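Putative rRNA methyltransferase (Sorangium cellulosum, PDB 4RWZ) probably transfers a methyl group to the 16S rRNA of the 30S ribosomal subunit, thereby conferring resistance to aminoglycosides. Local coordinates at residues M61-S65 with L81-A85; V129-G133 with T210-I214; A25-V31 with A98-N104. One frame throughout, in Å; residues are numbered along the deposited sequence.

Interaction 1: residues M61-S65 with L81-A85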
loop_
_atom_site.group_PDB
_atom_site.type_symbol
_atom_site.label_atom_id
_atom_site.label_comp_id
_atom_site.label_asym_id
_atom_site.label_seq_id
_atom_site.Cartn_x
_atom_site.Cartn_y
_atom_site.Cartn_z
ATOM N N MET A 61 11.723 -8.242 3.332
ATOM C CA MET A 61 11.166 -7.855 4.656
ATOM C C MET A 61 11.751 -8.728 5.775
ATOM O O MET A 61 11.320 -8.631 6.908
ATOM C CB MET A 61 9.640 -8.017 4.656
ATOM C CG MET A 61 8.990 -7.120 3.631
ATOM S SD MET A 61 7.191 -7.289 3.548
ATOM C CE MET A 61 7.089 -8.974 2.907
ATOM N N ARG A 62 12.726 -9.565 5.462
ATOM C CA ARG A 62 13.262 -10.509 6.467
ATOM C C ARG A 62 13.728 -9.744 7.704
ATOM O O ARG A 62 13.385 -10.079 8.847
ATOM C CB ARG A 62 14.442 -11.284 5.897
ATOM C CG ARG A 62 15.133 -12.151 6.988
ATOM C CD ARG A 62 16.558 -12.572 6.591
ATOM N NE ARG A 62 17.454 -11.416 6.455
ATOM C CZ ARG A 62 17.924 -10.690 7.482
ATOM N NH1 ARG A 62 17.585 -10.955 8.754
ATOM N NH2 ARG A 62 18.735 -9.672 7.235
ATOM N N GLU A 63 14.538 -8.731 7.454
ATOM C CA GLU A 63 15.190 -8.032 8.560
ATOM C C GLU A 63 14.223 -7.291 9.462
ATOM O O GLU A 63 14.240 -7.386 10.735
ATOM C CB GLU A 63 16.251 -7.071 8.020
ATOM C CG GLU A 63 16.812 -6.182 9.143
ATOM C CD GLU A 63 17.845 -5.135 8.643
ATOM O OE1 GLU A 63 18.357 -5.243 7.507
ATOM O OE2 GLU A 63 18.108 -4.191 9.404
ATOM N N VAL A 64 13.413 -6.459 8.825
ATOM C CA VAL A 64 12.451 -5.678 9.588
ATOM C C VAL A 64 11.421 -6.543 10.280
ATOM O O VAL A 64 11.001 -6.203 11.390
ATOM C CB VAL A 64 11.700 -4.609 8.696
ATOM C CG1 VAL A 64 10.746 -5.288 7.726
ATOM C CG2 VAL A 64 10.905 -3.676 9.587
ATOM N N SER A 65 10.988 -7.646 9.621
ATOM C CA SER A 65 9.935 -8.470 10.244
ATOM C C SER A 65 10.517 -9.241 11.474
ATOM O O SER A 65 9.823 -9.418 12.452
ATOM C CB SER A 65 9.279 -9.448 9.247
ATOM O OG SER A 65 10.195 -10.403 8.751
ATOM N N LEU A 81 3.140 -5.513 11.030
ATOM C CA LEU A 81 3.015 -6.827 10.407
ATOM C C LEU A 81 3.537 -6.744 8.980
ATOM O O LEU A 81 3.302 -5.733 8.297
ATOM C CB LEU A 81 1.535 -7.255 10.337
ATOM C CG LEU A 81 1.285 -8.703 9.863
ATOM C CD1 LEU A 81 1.834 -9.668 10.920
ATOM C CD2 LEU A 81 -0.237 -8.854 9.657
ATOM N N PHE A 82 4.202 -7.816 8.519
ATOM C CA PHE A 82 4.737 -7.878 7.133
ATOM C C PHE A 82 4.178 -9.063 6.371
ATOM O O PHE A 82 4.256 -10.174 6.859
ATOM C CB PHE A 82 6.272 -7.902 7.190
ATOM C CG PHE A 82 6.763 -6.613 7.804
ATOM C CD1 PHE A 82 6.872 -5.467 7.024
ATOM C CD2 PHE A 82 6.976 -6.543 9.160
ATOM C CE1 PHE A 82 7.218 -4.248 7.613
ATOM C CE2 PHE A 82 7.317 -5.323 9.770
ATOM C CZ PHE A 82 7.474 -4.192 8.971
ATOM N N VAL A 83 3.600 -8.792 5.205
ATOM C CA VAL A 83 2.783 -9.736 4.445
ATOM C C VAL A 83 3.354 -9.907 3.044
ATOM O O VAL A 83 3.737 -8.935 2.400
ATOM C CB VAL A 83 1.331 -9.191 4.357
ATOM C CG1 VAL A 83 0.462 -9.995 3.349
ATOM C CG2 VAL A 83 0.733 -9.224 5.791
ATOM N N VAL A 84 3.440 -11.140 2.578
ATOM C CA VAL A 84 3.987 -11.371 1.262
ATOM C C VAL A 84 2.853 -11.503 0.228
ATOM O O VAL A 84 2.070 -12.483 0.253
ATOM C CB VAL A 84 4.832 -12.707 1.232
ATOM C CG1 VAL A 84 5.451 -12.863 -0.108
ATOM C CG2 VAL A 84 5.913 -12.639 2.328
ATOM N N ALA A 85 2.774 -10.541 -0.687
ATOM C CA ALA A 85 1.732 -10.561 -1.733
ATOM C C ALA A 85 2.084 -9.563 -2.837
ATOM O O ALA A 85 2.787 -8.580 -2.619
ATOM C CB ALA A 85 0.355 -10.230 -1.149
#
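Met61 and Phe82 set CG in the same way, beside the backbone N and anti to the carbonyl carbon (chi1 -62° and -63°). Met61 runs straight on to its sulfur and then bends at chi3 (-67°). The bend sets Met61 CE 3.4 Å from Val83 O and against CG2 of Val84. The sulfur stays at the edge of the aromatic ring in a Met-aromatic contact, Met61 SD lying 5.2 Å from the Phe82 centroid. Met61 SD also packs on Phe82 CB at 3.8 Å.

Val64 takes one face of the ring. Val64 CG1 stands over the centre, 3.7 Å from the Phe82 centroid, in a CH-pi contact. The other methyl, Val64 CG2, meets the far end of the ring at Phe82 CZ (3.5 Å). Ser65 comes in obliquely, Ser65 CB to Phe82 CD2 3.7 Å.

Met61 is the N-cap residue, and its carbonyl oxygen is gripped twice by the first turn. Ser65 OG (2.8 Å) and Ser65 N (2.9 Å) reach Met61 O from opposite faces of the carbonyl plane. Ser65 OG is also bonded to Gly6 N.

The contact packs the start of helix 62-68 on strand 80-84, within the beta-alpha-beta unit that begins with strand 49-55. Val39 of helix 37-45 touches Phe82, and Tyr40 touches Val64. Strand 2-5 lies beside Ser65 and Val84, while strand 49-55 pairs with strand 80-84 through backbone bonds.

Interaction 2: residues V129-G133 with T210-I214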
loop_
_atom_site.group_PDB
_atom_site.type_symbol
_atom_site.label_atom_id
_atom_site.label_comp_id
_atom_site.label_asym_id
_atom_site.label_seq_id
_atom_site.Cartn_x
_atom_site.Cartn_y
_atom_site.Cartn_z
ATOM N N VAL A 129 -9.270 -0.816 1.102
ATOM C CA VAL A 129 -9.536 0.404 1.838
ATOM C C VAL A 129 -10.950 0.424 2.392
ATOM O O VAL A 129 -11.883 0.066 1.704
ATOM C CB VAL A 129 -9.343 1.616 0.924
ATOM C CG1 VAL A 129 -9.464 2.935 1.735
ATOM C CG2 VAL A 129 -7.938 1.540 0.308
ATOM N N ARG A 130 -11.108 0.867 3.629
ATOM C CA ARG A 130 -12.467 0.945 4.190
ATOM C C ARG A 130 -13.128 2.197 3.637
ATOM O O ARG A 130 -12.424 3.155 3.257
ATOM C CB ARG A 130 -12.437 0.905 5.730
ATOM C CG ARG A 130 -12.012 2.143 6.413
ATOM C CD ARG A 130 -12.072 1.934 7.935
ATOM N NE ARG A 130 -11.188 0.853 8.339
ATOM C CZ ARG A 130 -11.429 0.038 9.365
ATOM N NH1 ARG A 130 -12.560 0.197 10.067
ATOM N NH2 ARG A 130 -10.552 -0.936 9.682
ATOM N N PRO A 131 -14.474 2.202 3.545
ATOM C CA PRO A 131 -15.202 3.412 3.106
ATOM C C PRO A 131 -14.747 4.619 3.896
ATOM O O PRO A 131 -14.539 4.524 5.116
ATOM C CB PRO A 131 -16.673 3.097 3.441
ATOM C CG PRO A 131 -16.753 1.602 3.398
ATOM C CD PRO A 131 -15.390 1.099 3.885
ATOM N N GLY A 132 -14.451 5.708 3.198
ATOM C CA GLY A 132 -13.949 6.899 3.860
ATOM C C GLY A 132 -12.447 6.900 4.117
ATOM O O GLY A 132 -11.888 7.893 4.544
ATOM N N GLY A 133 -11.773 5.788 3.863
ATOM C CA GLY A 133 -10.342 5.758 4.022
ATOM C C GLY A 133 -9.635 6.471 2.877
ATOM O O GLY A 133 -10.270 7.001 1.947
ATOM N N THR A 210 -3.691 11.887 -3.754
ATOM C CA THR A 210 -4.430 11.201 -2.694
ATOM C C THR A 210 -5.868 11.048 -3.164
ATOM O O THR A 210 -6.343 11.788 -4.018
ATOM C CB THR A 210 -4.441 11.960 -1.313
ATOM O OG1 THR A 210 -5.256 13.132 -1.424
ATOM C CG2 THR A 210 -3.018 12.321 -0.838
ATOM N N ALA A 211 -6.556 10.026 -2.671
ATOM C CA ALA A 211 -7.952 9.882 -3.013
ATOM C C ALA A 211 -8.703 9.232 -1.869
ATOM O O ALA A 211 -8.118 8.505 -1.052
ATOM C CB ALA A 211 -8.107 9.036 -4.311
ATOM N N GLU A 212 -9.989 9.490 -1.807
ATOM C CA GLU A 212 -10.811 8.955 -0.721
ATOM C C GLU A 212 -11.641 7.776 -1.219
ATOM O O GLU A 212 -12.248 7.866 -2.282
ATOM C CB GLU A 212 -11.761 10.054 -0.198
ATOM C CG GLU A 212 -12.697 9.573 0.930
ATOM C CD GLU A 212 -13.649 10.685 1.415
ATOM O OE1 GLU A 212 -13.426 11.850 1.066
ATOM O OE2 GLU A 212 -14.635 10.386 2.107
ATOM N N ALA A 213 -11.705 6.703 -0.437
ATOM C CA ALA A 213 -12.539 5.571 -0.839
ATOM C C ALA A 213 -13.981 5.992 -0.654
ATOM O O ALA A 213 -14.388 6.383 0.451
ATOM C CB ALA A 213 -12.224 4.352 0.011
ATOM N N ILE A 214 -14.748 5.933 -1.736
ATOM C CA ILE A 214 -16.151 6.308 -1.653
ATOM C C ILE A 214 -17.161 5.196 -1.873
ATOM O O ILE A 214 -16.844 4.052 -2.229
ATOM C CB ILE A 214 -16.473 7.481 -2.640
ATOM C CG1 ILE A 214 -16.073 7.081 -4.047
ATOM C CG2 ILE A 214 -15.789 8.794 -2.167
ATOM C CD1 ILE A 214 -16.393 8.109 -5.144
HETATM O O HOH W 1 -13.448 10.165 5.357
#
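Gly133 O receives the backbone N-H of Ala213, with Ala213 N to Gly133 O 2.8 Å. The bond is nearly straight, 168° at the hydrogen. Glu212 CA makes a CA-H...O contact with the same oxygen, 3.4 Å from Gly133 O. A second bond runs the other way across the contact: Gly132 N donates a hydrogen bond to Ala213 O at 2.8 Å, less straight at 155°. Ala213 therefore bonds through its N-H to one glycine and through its carbonyl to the other.

The two glycines close a type II beta turn that starts at Arg130. Gly133 N bonds back to Arg130 O at 2.8 Å. Gly132 holds the third position with a positive phi (84°), a conformation suited to a residue without a side chain. The turn leads from strand 129-130 into strand 133-139. Strand 207-213 runs antiparallel to strand 133-139, as the reversed strand of the seven-stranded sheet does in Rossmann-like methyltransferases.

Ala213 points its methyl toward the turn. Ala213 CB touches both Val129 CG1 and Arg130 O, 3.5 Å from each. The position of CG1 anti to the Val129 backbone N is what brings this methyl to Ala213.

Glu212 is extended beyond CG and lies alongside the glycines. A water gives a hydrogen bond to Gly132 O (2.9 Å) and a weak, long one to Glu212 OE2 (3.5 Å). The stronger partner of this carboxylate is Arg179 on strand 176-183, which forms a salt bridge with OE1. The Arg130 guanidinium bonds to Leu97 O through NH2. Just past the strand, Ile214 O is held by Arg126.

Interaction 3: residues A25-V31 with A98-N104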
loop_
_atom_site.group_PDB
_atom_site.type_symbol
_atom_site.label_atom_id
_atom_site.label_comp_id
_atom_site.label_asym_id
_atom_site.label_seq_id
_atom_site.Cartn_x
_atom_site.Cartn_y
_atom_site.Cartn_z
ATOM N N ALA A 25 -7.094 1.459 16.943
ATOM C CA ALA A 25 -8.113 2.343 16.412
ATOM C C ALA A 25 -8.046 2.496 14.886
ATOM O O ALA A 25 -9.056 2.775 14.245
ATOM C CB ALA A 25 -8.002 3.701 17.073
ATOM N N ARG A 26 -6.852 2.354 14.313
ATOM C CA ARG A 26 -6.657 2.581 12.876
ATOM C C ARG A 26 -5.786 1.506 12.273
ATOM O O ARG A 26 -5.044 0.821 12.992
ATOM C CB ARG A 26 -6.015 3.954 12.636
ATOM C CG ARG A 26 -6.966 5.146 12.957
ATOM C CD ARG A 26 -6.257 6.486 12.888
ATOM N NE ARG A 26 -5.850 6.878 11.540
ATOM C CZ ARG A 26 -6.662 7.411 10.626
ATOM N NH1 ARG A 26 -7.946 7.612 10.913
ATOM N NH2 ARG A 26 -6.194 7.746 9.426
ATOM N N VAL A 27 -5.877 1.380 10.952
ATOM C CA VAL A 27 -5.048 0.460 10.191
ATOM C C VAL A 27 -4.414 1.181 9.024
ATOM O O VAL A 27 -5.073 1.944 8.299
ATOM C CB VAL A 27 -5.892 -0.710 9.622
ATOM C CG1 VAL A 27 -5.014 -1.663 8.769
ATOM C CG2 VAL A 27 -6.601 -1.456 10.756
ATOM N N LEU A 28 -3.113 0.963 8.856
ATOM C CA LEU A 28 -2.369 1.486 7.725
ATOM C C LEU A 28 -1.854 0.293 6.943
ATOM O O LEU A 28 -1.399 -0.685 7.548
ATOM C CB LEU A 28 -1.179 2.316 8.252
ATOM C CG LEU A 28 -0.013 2.597 7.336
ATOM C CD1 LEU A 28 -0.389 3.559 6.202
ATOM C CD2 LEU A 28 1.157 3.220 8.181
ATOM N N ILE A 29 -2.008 0.326 5.614
ATOM C CA ILE A 29 -1.393 -0.717 4.781
ATOM C C ILE A 29 -0.493 -0.040 3.795
ATOM O O ILE A 29 -0.901 0.891 3.086
ATOM C CB ILE A 29 -2.452 -1.570 4.065
ATOM C CG1 ILE A 29 -3.367 -2.213 5.148
ATOM C CG2 ILE A 29 -1.745 -2.610 3.110
ATOM C CD1 ILE A 29 -4.541 -3.080 4.520
ATOM N N ASP A 30 0.752 -0.505 3.716
ATOM C CA ASP A 30 1.725 0.092 2.804
ATOM C C ASP A 30 2.027 -0.936 1.723
ATOM O O ASP A 30 2.611 -1.949 2.026
ATOM C CB ASP A 30 3.019 0.411 3.596
ATOM C CG ASP A 30 4.113 1.082 2.726
ATOM O OD1 ASP A 30 3.757 1.972 1.900
ATOM O OD2 ASP A 30 5.369 0.786 2.888
ATOM N N VAL A 31 1.638 -0.677 0.470
ATOM C CA VAL A 31 1.789 -1.697 -0.593
ATOM C C VAL A 31 3.089 -1.458 -1.321
ATOM O O VAL A 31 3.403 -0.301 -1.667
ATOM C CB VAL A 31 0.575 -1.579 -1.556
ATOM C CG1 VAL A 31 0.765 -2.439 -2.786
ATOM C CG2 VAL A 31 -0.621 -2.007 -0.805
ATOM N N ALA A 98 -8.161 -0.937 5.528
ATOM C CA ALA A 98 -7.233 0.209 5.727
ATOM C C ALA A 98 -7.961 1.521 5.911
ATOM O O ALA A 98 -8.829 1.852 5.116
ATOM C CB ALA A 98 -6.208 0.344 4.544
ATOM N N HIS A 99 -7.604 2.267 6.959
ATOM C CA HIS A 99 -7.973 3.690 7.035
ATOM C C HIS A 99 -7.065 4.487 6.120
ATOM O O HIS A 99 -7.482 5.501 5.569
ATOM C CB HIS A 99 -7.784 4.238 8.457
ATOM C CG HIS A 99 -8.741 3.670 9.438
ATOM N ND1 HIS A 99 -8.555 2.445 10.040
ATOM C CD2 HIS A 99 -9.911 4.161 9.921
ATOM C CE1 HIS A 99 -9.566 2.209 10.860
ATOM N NE2 HIS A 99 -10.404 3.227 10.795
ATOM N N THR A 100 -5.824 4.004 5.948
ATOM C CA THR A 100 -4.832 4.644 5.069
ATOM C C THR A 100 -4.079 3.589 4.282
ATOM O O THR A 100 -3.555 2.635 4.891
ATOM C CB THR A 100 -3.795 5.441 5.906
ATOM O OG1 THR A 100 -4.498 6.300 6.827
ATOM C CG2 THR A 100 -2.883 6.265 4.984
ATOM N N LEU A 101 -3.996 3.752 2.954
ATOM C CA LEU A 101 -3.224 2.826 2.116
ATOM C C LEU A 101 -2.160 3.667 1.442
ATOM O O LEU A 101 -2.491 4.594 0.711
ATOM C CB LEU A 101 -4.125 2.242 1.036
ATOM C CG LEU A 101 -3.479 1.367 -0.049
ATOM C CD1 LEU A 101 -2.986 0.175 0.596
ATOM C CD2 LEU A 101 -4.637 1.040 -1.067
ATOM N N THR A 102 -0.890 3.348 1.666
ATOM C CA THR A 102 0.193 4.147 1.103
ATOM C C THR A 102 0.935 3.412 -0.029
ATOM O O THR A 102 1.102 2.175 -0.003
ATOM C CB THR A 102 1.214 4.584 2.187
ATOM O OG1 THR A 102 1.715 3.406 2.860
ATOM C CG2 THR A 102 0.532 5.555 3.208
ATOM N N LEU A 103 1.304 4.172 -1.072
ATOM C CA LEU A 103 2.207 3.642 -2.135
ATOM C C LEU A 103 3.322 4.652 -2.228
ATOM O O LEU A 103 3.137 5.740 -2.781
ATOM C CB LEU A 103 1.500 3.553 -3.481
ATOM C CG LEU A 103 0.466 2.408 -3.467
ATOM C CD1 LEU A 103 -0.799 3.036 -3.206
ATOM C CD2 LEU A 103 0.391 1.558 -4.702
ATOM N N ASN A 104 4.471 4.303 -1.670
ATOM C CA ASN A 104 5.625 5.217 -1.606
ATOM C C ASN A 104 6.618 4.850 -2.678
ATOM O O ASN A 104 7.263 3.818 -2.571
ATOM C CB ASN A 104 6.328 5.063 -0.262
ATOM C CG ASN A 104 5.498 5.598 0.869
ATOM O OD1 ASN A 104 4.978 6.690 0.756
ATOM N ND2 ASN A 104 5.339 4.829 1.947
HETATM O O HOH W 2 4.852 1.764 -0.489
HETATM O O HOH W 3 7.263 2.267 1.879
#
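Arg26 lies obliquely over His99. Arg26 CG stands above the centre of the imidazole, 4.2 Å from the His99 centroid, in a CH-pi contact. The chain bends at chi3, and His99 CB lies over one face of the guanidinium, toward its rim. The guanidinium and imidazole planes are 40° apart. His99 ND1 accepts the N-H of Val27 (3.0 Å), which is tilted 30° from the ring plane. Val27 O accepts from both His99 N and Thr100 N, where the chain turns a corner.

Beyond it the strands run parallel. Ile29 bonds to Thr100 and Thr102, and Val31 N to Thr102 O. The strands are neighbours in the middle of the Rossmann-like sheet. In this family the C-terminal ends of such strands usually border the S-adenosylmethionine site.

On one face Leu28 crosses Thr102 at about a right angle, Leu28 CD1 to Thr102 CG2 3.7 Å. Chi1 of Thr102 (56°) turns OG1 toward Asp30, and it donates to Asp30 OD1 (2.7 Å) from above the carboxylate plane. Asp30 OD2 bonds to Thr33 OG1 and to a water (2.6 Å) that also takes a bond from Asn104 ND2. On the other face Leu101 CD1 nestles against Val31 CG2 (3.5 Å), and Ile29 CD1 meets Ala98 CB (3.8 Å).

All three interactions reach one seven-stranded mixed sheet. Interaction 3 joins the adjacent parallel strands 26-31 and 98-104 in the middle of the sheet. Interaction 1 packs a helix on one edge strand, 80-84, and interaction 2 lies on the opposite side of the chain's centre. The centres of interactions 1 and 2 are about 25 Å apart. Interaction 1 is about 15 Å from interaction 3, centre to centre, without touching it. Interactions 2 and 3 do touch: Arg130 N and Ala98 O, 2.9 Å apart, probably form a hydrogen bond. Along the chain, interaction 1 is nested in the loop closed by interaction 3, and interaction 2 follows. The sheet thus runs from edge strand 80-84 through the middle to the reversed strand 207-213.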